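Local coordinates for protein citryl-CoA lyase (Hydrogenobacter thermophilus, PDB 6HXP) that binds coenzyme A and probably cleaves citryl-CoA to acetyl-CoA and oxaloacetate, as a citryl-CoA lyase of the citrate synthase family, at residues 135-140 / 184-189; 17-22 / 38-43. One frame throughout, in Å; residues are numbered along the deposited sequence.

Contact 1: 135-140 / 184-189; sequences PGYGHR and LVLNVD. With COA (coenzyme A), chain B.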
ATOM      1  N   PRO A 135     -21.015 -10.167  16.171  1.00 31.14           N
ATOM      2  CA  PRO A 135     -19.792  -9.354  16.164  1.00 29.65           C
ATOM      3  C   PRO A 135     -19.552  -8.572  17.427  1.00 30.48           C
ATOM      4  O   PRO A 135     -20.489  -7.987  17.983  1.00 31.18           O
ATOM      5  CB  PRO A 135     -19.996  -8.410  14.966  1.00 31.05           C
ATOM      6  CG  PRO A 135     -21.458  -8.317  14.833  1.00 35.55           C
ATOM      7  CD  PRO A 135     -21.997  -9.666  15.191  1.00 33.32           C
ATOM      8  N   GLY A 136     -18.295  -8.545  17.861  1.00 28.24           N
ATOM      9  CA  GLY A 136     -17.892  -7.830  19.065  1.00 27.43           C
ATOM     10  C   GLY A 136     -17.946  -8.651  20.340  1.00 28.70           C
ATOM     11  O   GLY A 136     -17.725  -8.085  21.414  1.00 28.13           O
ATOM     12  N   TYR A 137     -18.182  -9.991  20.238  1.00 29.32           N
ATOM     13  CA  TYR A 137     -18.280 -10.866  21.390  1.00 30.68           C
ATOM     14  C   TYR A 137     -17.307 -12.021  21.282  1.00 35.65           C
ATOM     15  O   TYR A 137     -17.048 -12.532  20.186  1.00 35.02           O
ATOM     16  CB  TYR A 137     -19.707 -11.394  21.545  1.00 32.39           C
ATOM     17  CG  TYR A 137     -20.676 -10.265  21.793  1.00 31.46           C
ATOM     18  CD1 TYR A 137     -21.244  -9.569  20.735  1.00 33.50           C
ATOM     19  CD2 TYR A 137     -20.934  -9.815  23.083  1.00 31.05           C
ATOM     20  CE1 TYR A 137     -21.999  -8.423  20.945  1.00 32.65           C
ATOM     21  CE2 TYR A 137     -21.759  -8.720  23.310  1.00 30.02           C
ATOM     22  CZ  TYR A 137     -22.285  -8.020  22.236  1.00 30.62           C
ATOM     23  OH  TYR A 137     -23.034  -6.886  22.422  1.00 31.30           O
ATOM     24  N   GLY A 138     -16.828 -12.441  22.446  1.00 35.01           N
ATOM     25  CA  GLY A 138     -15.900 -13.543  22.596  1.00 36.36           C
ATOM     26  C   GLY A 138     -14.436 -13.159  22.627  1.00 39.17           C
ATOM     27  O   GLY A 138     -14.020 -12.183  22.013  1.00 37.92           O
ATOM     28  N   HIS A 139     -13.626 -13.985  23.311  1.00 41.18           N
ATOM     29  CA  HIS A 139     -12.183 -13.773  23.415  1.00 40.49           C
ATOM     30  C   HIS A 139     -11.515 -15.112  23.685  1.00 47.43           C
ATOM     31  O   HIS A 139     -12.096 -15.934  24.379  1.00 46.34           O
ATOM     32  CB  HIS A 139     -11.867 -12.798  24.556  1.00 38.81           C
ATOM     33  CG  HIS A 139     -10.466 -12.262  24.527  1.00 40.73           C
ATOM     34  ND1 HIS A 139      -9.400 -12.980  25.063  1.00 44.45           N
ATOM     35  CD2 HIS A 139     -10.001 -11.093  24.036  1.00 40.44           C
ATOM     36  CE1 HIS A 139      -8.330 -12.212  24.895  1.00 43.68           C
ATOM     37  NE2 HIS A 139      -8.648 -11.053  24.299  1.00 41.30           N
ATOM     38  N   ARG A 140     -10.320 -15.331  23.135  1.00 47.52           N
ATOM     39  CA  ARG A 140      -9.597 -16.603  23.330  1.00 51.02           C
ATOM     40  C   ARG A 140      -9.242 -16.882  24.796  1.00 55.27           C
ATOM     41  O   ARG A 140      -9.210 -18.045  25.207  1.00 57.40           O
ATOM     42  CB  ARG A 140      -8.304 -16.653  22.483  1.00 55.92           C
ATOM     43  CG  ARG A 140      -8.486 -16.948  20.993  1.00 75.53           C
ATOM     44  CD  ARG A 140      -8.908 -18.384  20.685  1.00 97.93           C
ATOM     45  NE  ARG A 140      -7.923 -19.376  21.135  1.00114.16           N
ATOM     46  CZ  ARG A 140      -8.217 -20.490  21.804  1.00130.43           C
ATOM     47  NH1 ARG A 140      -9.477 -20.778  22.110  1.00116.85           N
ATOM     48  NH2 ARG A 140      -7.253 -21.324  22.172  1.00119.64           N
ATOM     49  N   LEU A 184     -19.727 -15.357  27.111  1.00 56.98           N
ATOM     50  CA  LEU A 184     -18.973 -14.848  25.959  1.00 54.04           C
ATOM     51  C   LEU A 184     -18.870 -13.330  26.209  1.00 52.07           C
ATOM     52  O   LEU A 184     -19.878 -12.634  26.159  1.00 52.72           O
ATOM     53  CB  LEU A 184     -19.690 -15.083  24.623  1.00 54.95           C
ATOM     54  CG  LEU A 184     -19.307 -16.328  23.846  1.00 62.81           C
ATOM     55  CD1 LEU A 184     -20.314 -16.593  22.778  1.00 64.47           C
ATOM     56  CD2 LEU A 184     -17.950 -16.187  23.226  1.00 66.83           C
ATOM     57  N   VAL A 185     -17.667 -12.834  26.404  1.00 40.17           N
ATOM     58  CA  VAL A 185     -17.477 -11.429  26.792  1.00 35.59           C
ATOM     59  C   VAL A 185     -17.777 -10.456  25.681  1.00 34.91           C
ATOM     60  O   VAL A 185     -17.528 -10.749  24.507  1.00 35.67           O
ATOM     61  CB  VAL A 185     -16.044 -11.200  27.350  1.00 36.38           C
ATOM     62  CG1 VAL A 185     -15.714 -12.181  28.482  1.00 38.86           C
ATOM     63  CG2 VAL A 185     -14.994 -11.246  26.260  1.00 35.11           C
ATOM     64  N   LEU A 186     -18.166  -9.245  26.070  1.00 31.19           N
ATOM     65  CA  LEU A 186     -18.202  -8.098  25.155  1.00 28.89           C
ATOM     66  C   LEU A 186     -16.718  -7.721  25.025  1.00 29.93           C
ATOM     67  O   LEU A 186     -16.112  -7.288  26.000  1.00 28.69           O
ATOM     68  CB  LEU A 186     -19.005  -6.945  25.758  1.00 28.67           C
ATOM     69  CG  LEU A 186     -18.967  -5.633  24.957  1.00 28.97           C
ATOM     70  CD1 LEU A 186     -19.581  -5.794  23.603  1.00 27.80           C
ATOM     71  CD2 LEU A 186     -19.667  -4.519  25.706  1.00 30.35           C
ATOM     72  N   ASN A 187     -16.117  -7.950  23.886  1.00 26.80           N
ATOM     73  CA  ASN A 187     -14.691  -7.688  23.702  1.00 26.63           C
ATOM     74  C   ASN A 187     -14.446  -6.244  23.367  1.00 27.60           C
ATOM     75  O   ASN A 187     -15.389  -5.461  23.123  1.00 25.99           O
ATOM     76  CB  ASN A 187     -14.041  -8.663  22.693  1.00 28.09           C
ATOM     77  CG  ASN A 187     -14.512  -8.505  21.277  1.00 33.93           C
ATOM     78  OD1 ASN A 187     -14.612  -7.395  20.759  1.00 30.00           O
ATOM     79  ND2 ASN A 187     -14.702  -9.640  20.583  1.00 29.74           N
ATOM     80  N   VAL A 188     -13.173  -5.827  23.336  1.00 26.52           N
ATOM     81  CA  VAL A 188     -12.851  -4.427  23.122  1.00 27.29           C
ATOM     82  C   VAL A 188     -13.361  -3.885  21.785  1.00 26.92           C
ATOM     83  O   VAL A 188     -13.727  -2.708  21.681  1.00 25.89           O
ATOM     84  CB  VAL A 188     -11.336  -4.173  23.335  1.00 31.29           C
ATOM     85  CG1 VAL A 188     -10.486  -4.772  22.193  1.00 33.38           C
ATOM     86  CG2 VAL A 188     -11.061  -2.703  23.543  1.00 31.52           C
ATOM     87  N   ASP A 189     -13.493  -4.749  20.763  1.00 26.52           N
ATOM     88  CA  ASP A 189     -14.054  -4.276  19.484  1.00 26.28           C
ATOM     89  C   ASP A 189     -15.530  -3.907  19.696  1.00 26.59           C
ATOM     90  O   ASP A 189     -15.990  -2.874  19.204  1.00 25.16           O
ATOM     91  CB  ASP A 189     -14.015  -5.356  18.386  1.00 28.08           C
ATOM     92  CG  ASP A 189     -12.652  -5.784  17.935  1.00 45.23           C
ATOM     93  OD1 ASP A 189     -11.740  -4.950  17.967  1.00 44.72           O
ATOM     94  OD2 ASP A 189     -12.507  -6.969  17.511  1.00 52.40           O
TER
HETATM   95  N1A COA B 300     -21.182 -15.307  18.688  0.73121.98           N
HETATM   96  C2A COA B 300     -21.777 -16.502  18.794  0.73122.09           C
HETATM   97  N3A COA B 300     -21.237 -17.678  19.132  0.73122.41           N
HETATM   98  C4A COA B 300     -19.925 -17.556  19.375  0.73123.10           C
HETATM   99  C5A COA B 300     -19.173 -16.394  19.298  0.73122.76           C
HETATM  100  C6A COA B 300     -19.856 -15.215  18.941  0.73121.89           C
HETATM  101  N6A COA B 300     -19.272 -14.016  18.865  0.73121.23           N
HETATM  102  N7A COA B 300     -17.852 -16.642  19.634  0.73123.11           N
HETATM  103  C8A COA B 300     -17.837 -17.922  19.914  0.73123.70           C
HETATM  104  N9A COA B 300     -19.055 -18.537  19.787  0.73124.16           N
HETATM  105  C1B COA B 300     -19.403 -19.920  20.118  0.73125.09           C
HETATM  106  C2B COA B 300     -18.255 -20.939  20.002  0.73125.60           C
HETATM  107  O2B COA B 300     -18.339 -21.640  18.766  0.73125.44           O
HETATM  108  C3B COA B 300     -18.555 -21.846  21.191  0.73126.66           C
HETATM  109  O3B COA B 300     -19.662 -22.723  20.879  0.73127.99           O
HETATM  110  P3B COA B 300     -19.941 -24.192  21.516  0.73128.04           P
HETATM  111  O7A COA B 300     -18.846 -24.605  22.450  0.73128.02           O
HETATM  112  O8A COA B 300     -21.305 -24.100  22.208  0.73127.15           O
HETATM  113  O9A COA B 300     -20.084 -25.134  20.314  0.73128.20           O
HETATM  114  C4B COA B 300     -19.063 -20.859  22.235  0.73126.10           C
HETATM  115  O4B COA B 300     -19.868 -19.950  21.458  0.73125.40           O
HETATM  116  C5B COA B 300     -18.017 -20.068  22.982  0.73126.21           C
HETATM  117  O5B COA B 300     -16.925 -20.920  23.385  0.73126.37           O
HETATM  118  P1A COA B 300     -15.441 -20.319  23.657  0.73126.57           P
HETATM  119  O1A COA B 300     -14.472 -21.415  23.883  0.73127.39           O
HETATM  120  O2A COA B 300     -15.584 -19.350  24.831  0.73126.44           O
HETATM  121  O3A COA B 300     -15.034 -19.455  22.383  0.73125.25           O
HETATM  122  P2A COA B 300     -13.923 -19.644  21.258  0.73124.61           P
HETATM  123  O4A COA B 300     -12.605 -19.926  21.875  0.73125.00           O
HETATM  124  O5A COA B 300     -14.424 -20.759  20.337  0.73124.93           O
HETATM  125  O6A COA B 300     -13.917 -18.294  20.340  0.73123.02           O
HETATM  126  CBP COA B 300     -12.870 -16.374  19.271  0.73119.32           C
HETATM  127  CCP COA B 300     -12.839 -17.345  20.447  0.73121.15           C
HETATM  128  CDP COA B 300     -12.131 -15.093  19.689  0.73119.16           C
HETATM  129  CEP COA B 300     -12.119 -17.018  18.098  0.73119.21           C
HETATM  130  CAP COA B 300     -14.309 -16.023  18.807  0.73117.82           C
HETATM  131  OAP COA B 300     -15.225 -15.862  19.880  0.73117.39           O
HETATM  132  C9P COA B 300     -14.378 -14.823  17.867  0.73116.64           C
HETATM  133  O9P COA B 300     -14.126 -14.954  16.672  0.73116.92           O
HETATM  134  N8P COA B 300     -14.761 -13.662  18.406  0.73115.02           N
HETATM  135  C7P COA B 300     -15.029 -12.471  17.610  0.73113.39           C
HETATM  136  C6P COA B 300     -16.347 -12.574  16.867  0.73111.92           C
HETATM  137  C5P COA B 300     -16.484 -11.528  15.786  0.73110.82           C
HETATM  138  O5P COA B 300     -16.433 -10.329  16.053  0.73110.14           O
HETATM  139  N4P COA B 300     -16.695 -11.993  14.554  0.73110.50           N
HETATM  140  C3P COA B 300     -17.367 -11.239  13.503  0.73110.24           C
HETATM  141  C2P COA B 300     -16.531 -10.118  12.917  0.73110.22           C
HETATM  142  S1P COA B 300     -14.982 -10.848  12.321  0.73111.08           S
HETATM  143  O   HOH W   1     -15.306 -14.766  26.025  1.00 39.25           O
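Asn187 reaches from the start of helix 188-198 into the bend made by Gly136, Tyr137 and Gly138, and its atoms divide the work. CB lies near Gly138 O and Gly136 O. CG, set between its own backbone N and carbonyl carbon (chi1 67°), comes close to Gly136 O. At the tip the two branches part: ND2 donates to Gly138 O (3.0 Å, 168° at the hydrogen), the acceptor lying almost in the amide plane, while OD1 turns back to cap the helix, accepting a hydrogen bond from Gly190 N and a weak one from Asp189 N. One amide thus fixes a loop carbonyl and a helix N-terminus together.

Backbone bonds flank it. Asn187 N donates to Gly136 O, and Gly138 N to Val185 O (2.8 Å), around a single bridge between Tyr137 and Leu186. The Tyr137 ring touches Leu186 CD1 through CE2 (3.7 Å), and its hydroxyl is hydrogen-bonded to Ala169 O. Leu184 CD2 presses on Gly138 CA (3.4 Å); a CB on Gly138 would probably run into OAP of the coenzyme, and its backbone angles already suit glycine.

Both segments also meet coenzyme A: Gly136 N donates to O5P (3.1 Å), Tyr137 O accepts from adenine N6A (3.0 Å), and Leu184 CD1 packs on the adenine at C4A. An N-capping asparagine holds the glycine-containing loop that, with Leu184, lines part of the coenzyme A pocket in this citrate synthase-type domain.

Contact 2: 17-22 / 38-43; sequences TYIRGY and YLILKG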
ATOM      1  N   THR A  17      -6.694  27.267   5.901  1.00 27.05           N
ATOM      2  CA  THR A  17      -7.432  26.041   5.954  1.00 25.23           C
ATOM      3  C   THR A  17      -8.588  26.172   6.939  1.00 26.17           C
ATOM      4  O   THR A  17      -8.410  26.628   8.061  1.00 26.03           O
ATOM      5  CB  THR A  17      -6.517  24.898   6.394  1.00 26.15           C
ATOM      6  OG1 THR A  17      -5.344  24.829   5.545  1.00 29.90           O
ATOM      7  CG2 THR A  17      -7.217  23.564   6.412  1.00 28.01           C
ATOM      8  N   TYR A  18      -9.772  25.738   6.501  1.00 23.42           N
ATOM      9  CA  TYR A  18     -10.961  25.637   7.335  1.00 22.24           C
ATOM     10  C   TYR A  18     -11.366  24.183   7.380  1.00 22.06           C
ATOM     11  O   TYR A  18     -11.511  23.548   6.316  1.00 24.78           O
ATOM     12  CB  TYR A  18     -12.108  26.480   6.766  1.00 23.62           C
ATOM     13  CG  TYR A  18     -11.925  27.944   7.076  1.00 25.71           C
ATOM     14  CD1 TYR A  18     -10.891  28.672   6.499  1.00 30.03           C
ATOM     15  CD2 TYR A  18     -12.687  28.567   8.055  1.00 24.97           C
ATOM     16  CE1 TYR A  18     -10.679  30.014   6.831  1.00 33.80           C
ATOM     17  CE2 TYR A  18     -12.475  29.893   8.394  1.00 27.22           C
ATOM     18  CZ  TYR A  18     -11.449  30.594   7.814  1.00 33.71           C
ATOM     19  OH  TYR A  18     -11.270  31.897   8.238  1.00 38.69           O
ATOM     20  N   ILE A  19     -11.490  23.628   8.574  1.00 20.59           N
ATOM     21  CA  ILE A  19     -11.878  22.249   8.821  1.00 20.28           C
ATOM     22  C   ILE A  19     -13.339  22.261   9.271  1.00 21.09           C
ATOM     23  O   ILE A  19     -13.602  22.764  10.366  1.00 20.70           O
ATOM     24  CB  ILE A  19     -11.006  21.607   9.932  1.00 22.16           C
ATOM     25  CG1 ILE A  19      -9.508  21.672   9.606  1.00 24.79           C
ATOM     26  CG2 ILE A  19     -11.459  20.158  10.202  1.00 23.24           C
ATOM     27  CD1 ILE A  19      -9.042  20.915   8.469  1.00 25.36           C
ATOM     28  N   ARG A  20     -14.233  21.672   8.506  1.00 20.81           N
ATOM     29  CA  ARG A  20     -15.676  21.639   8.848  1.00 20.87           C
ATOM     30  C   ARG A  20     -16.132  23.049   9.242  1.00 23.55           C
ATOM     31  O   ARG A  20     -16.936  23.231  10.169  1.00 23.37           O
ATOM     32  CB  ARG A  20     -15.935  20.643   9.949  1.00 19.88           C
ATOM     33  CG  ARG A  20     -15.526  19.222   9.605  1.00 20.43           C
ATOM     34  CD  ARG A  20     -16.356  18.595   8.479  1.00 20.07           C
ATOM     35  NE  ARG A  20     -16.104  17.150   8.422  1.00 21.04           N
ATOM     36  CZ  ARG A  20     -16.640  16.320   7.526  1.00 22.90           C
ATOM     37  NH1 ARG A  20     -17.448  16.796   6.555  1.00 25.03           N
ATOM     38  NH2 ARG A  20     -16.368  15.018   7.577  1.00 23.22           N
ATOM     39  N   GLY A  21     -15.664  24.043   8.503  1.00 20.93           N
ATOM     40  CA  GLY A  21     -16.058  25.427   8.716  1.00 22.34           C
ATOM     41  C   GLY A  21     -15.278  26.202   9.746  1.00 22.39           C
ATOM     42  O   GLY A  21     -15.415  27.430   9.806  1.00 23.47           O
ATOM     43  N   TYR A  22     -14.456  25.537  10.553  1.00 20.31           N
ATOM     44  CA  TYR A  22     -13.675  26.262  11.558  1.00 19.48           C
ATOM     45  C   TYR A  22     -12.276  26.546  11.052  1.00 20.92           C
ATOM     46  O   TYR A  22     -11.646  25.658  10.468  1.00 21.51           O
ATOM     47  CB  TYR A  22     -13.575  25.455  12.858  1.00 19.56           C
ATOM     48  CG  TYR A  22     -14.901  25.276  13.585  1.00 21.94           C
ATOM     49  CD1 TYR A  22     -15.477  26.322  14.294  1.00 22.60           C
ATOM     50  CD2 TYR A  22     -15.578  24.070  13.548  1.00 21.83           C
ATOM     51  CE1 TYR A  22     -16.719  26.172  14.924  1.00 21.76           C
ATOM     52  CE2 TYR A  22     -16.798  23.896  14.187  1.00 22.81           C
ATOM     53  CZ  TYR A  22     -17.377  24.957  14.869  1.00 23.69           C
ATOM     54  OH  TYR A  22     -18.588  24.839  15.499  1.00 24.70           O
ATOM     55  N   TYR A  38     -12.623  14.156  16.440  1.00 17.52           N
ATOM     56  CA  TYR A  38     -14.074  14.058  16.516  1.00 17.88           C
ATOM     57  C   TYR A  38     -14.669  15.070  15.507  1.00 19.57           C
ATOM     58  O   TYR A  38     -15.580  14.727  14.749  1.00 19.35           O
ATOM     59  CB  TYR A  38     -14.576  14.343  17.928  1.00 18.47           C
ATOM     60  CG  TYR A  38     -16.083  14.192  18.033  1.00 19.18           C
ATOM     61  CD1 TYR A  38     -16.943  15.212  17.616  1.00 20.83           C
ATOM     62  CD2 TYR A  38     -16.653  13.053  18.580  1.00 21.02           C
ATOM     63  CE1 TYR A  38     -18.324  15.072  17.698  1.00 22.15           C
ATOM     64  CE2 TYR A  38     -18.043  12.898  18.644  1.00 21.49           C
ATOM     65  CZ  TYR A  38     -18.872  13.919  18.214  1.00 22.72           C
ATOM     66  OH  TYR A  38     -20.260  13.785  18.262  1.00 25.23           O
ATOM     67  N   LEU A  39     -14.209  16.312  15.561  1.00 17.77           N
ATOM     68  CA  LEU A  39     -14.754  17.329  14.660  1.00 17.51           C
ATOM     69  C   LEU A  39     -14.630  16.922  13.197  1.00 19.00           C
ATOM     70  O   LEU A  39     -15.604  17.052  12.435  1.00 19.84           O
ATOM     71  CB  LEU A  39     -14.010  18.650  14.903  1.00 18.42           C
ATOM     72  CG  LEU A  39     -14.290  19.759  13.884  1.00 20.70           C
ATOM     73  CD1 LEU A  39     -15.725  20.191  13.920  1.00 20.82           C
ATOM     74  CD2 LEU A  39     -13.329  20.923  14.094  1.00 20.59           C
ATOM     75  N   ILE A  40     -13.422  16.495  12.758  1.00 18.09           N
ATOM     76  CA  ILE A  40     -13.270  16.244  11.343  1.00 18.31           C
ATOM     77  C   ILE A  40     -14.123  15.082  10.894  1.00 18.93           C
ATOM     78  O   ILE A  40     -14.608  15.077   9.765  1.00 20.48           O
ATOM     79  CB  ILE A  40     -11.814  16.120  10.925  1.00 19.61           C
ATOM     80  CG1 ILE A  40     -11.719  16.357   9.371  1.00 20.21           C
ATOM     81  CG2 ILE A  40     -11.173  14.813  11.363  1.00 19.67           C
ATOM     82  CD1 ILE A  40     -10.281  16.546   8.947  1.00 20.50           C
ATOM     83  N   LEU A  41     -14.287  14.077  11.764  1.00 18.32           N
ATOM     84  CA  LEU A  41     -15.080  12.894  11.406  1.00 18.51           C
ATOM     85  C   LEU A  41     -16.578  13.126  11.495  1.00 21.69           C
ATOM     86  O   LEU A  41     -17.330  12.655  10.638  1.00 22.51           O
ATOM     87  CB  LEU A  41     -14.698  11.705  12.257  1.00 19.20           C
ATOM     88  CG  LEU A  41     -13.253  11.231  12.151  1.00 20.50           C
ATOM     89  CD1 LEU A  41     -13.004  10.066  13.085  1.00 22.07           C
ATOM     90  CD2 LEU A  41     -12.902  10.893  10.700  1.00 21.32           C
ATOM     91  N   LYS A  42     -17.032  13.767  12.585  1.00 20.07           N
ATOM     92  CA  LYS A  42     -18.474  13.969  12.795  1.00 20.07           C
ATOM     93  C   LYS A  42     -19.016  15.171  12.038  1.00 21.98           C
ATOM     94  O   LYS A  42     -20.194  15.190  11.662  1.00 23.39           O
ATOM     95  CB  LYS A  42     -18.738  14.203  14.301  1.00 20.36           C
ATOM     96  CG  LYS A  42     -20.251  14.219  14.690  1.00 23.78           C
ATOM     97  CD  LYS A  42     -20.807  12.754  14.809  1.00 27.06           C
ATOM     98  CE  LYS A  42     -22.244  12.549  15.103  1.00 36.98           C
ATOM     99  NZ  LYS A  42     -22.579  13.035  16.460  1.00 41.62           N
ATOM    100  N   GLY A  43     -18.213  16.209  11.930  1.00 20.15           N
ATOM    101  CA  GLY A  43     -18.598  17.460  11.280  1.00 21.24           C
ATOM    102  C   GLY A  43     -18.970  18.558  12.259  1.00 22.87           C
ATOM    103  O   GLY A  43     -19.250  19.687  11.831  1.00 22.42           O
TER
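Arg20 lays its side chain against the C-terminal turn of helix 33-42 and grips one carbonyl with two nitrogens. NE (2.9 Å) and NH2 (2.8 Å) both donate to Ile40 O, which lies in the guanidinium plane; NH2 approaches nearly along the C=O axis, whereas NE sits above the carbonyl plane. CG passes Leu39 O, and the bend at chi2 (-66°) then sets CD beside Gly43 CA, 3.8 Å away. Cut back to an alanine, this position would probably leave Ile40 O with neither donor and open a gap beside Gly43.

Beside this polar grip runs an apolar seam. Ile19 CG2 meets Ile40 CG1 at 3.9 Å, and both methyls of Leu39 reach Tyr22, CD1 lying at the ring edge.

Further out, a type I' turn from Ile19 to Tyr22, closed by backbone bonds between those two residues, presents Arg20 to the helix. Arg20 NH1 has a weak bond to Gly8 O, and Arg250 of a neighbouring subunit donates to Arg20 O and Gly43 O, tying the junction into the tetramer. The arrangement is a beta-hairpin whose type I' turn packs on a helix C-terminus, where Gly43 leaves the helix with positive phi.

Both contacts are largely buried, yet they lie on opposite sides of the chain's centre, with their own centres about 32 Å apart, and share no helix or strand. Contact 1 is the nearer to the middle, about 14 Å from the chain's centre against about 22 Å for contact 2. The first meets a helix at its beginning, the second a helix at its end, and the chemistry follows: in 135-140 / 184-189 an asparagine amide both donates and accepts, whereas in 17-22 / 38-43 a guanidinium only donates, to a terminal-turn carbonyl. Their neighbours differ too, coenzyme A bordering contact 1 and other subunits bordering contact 2.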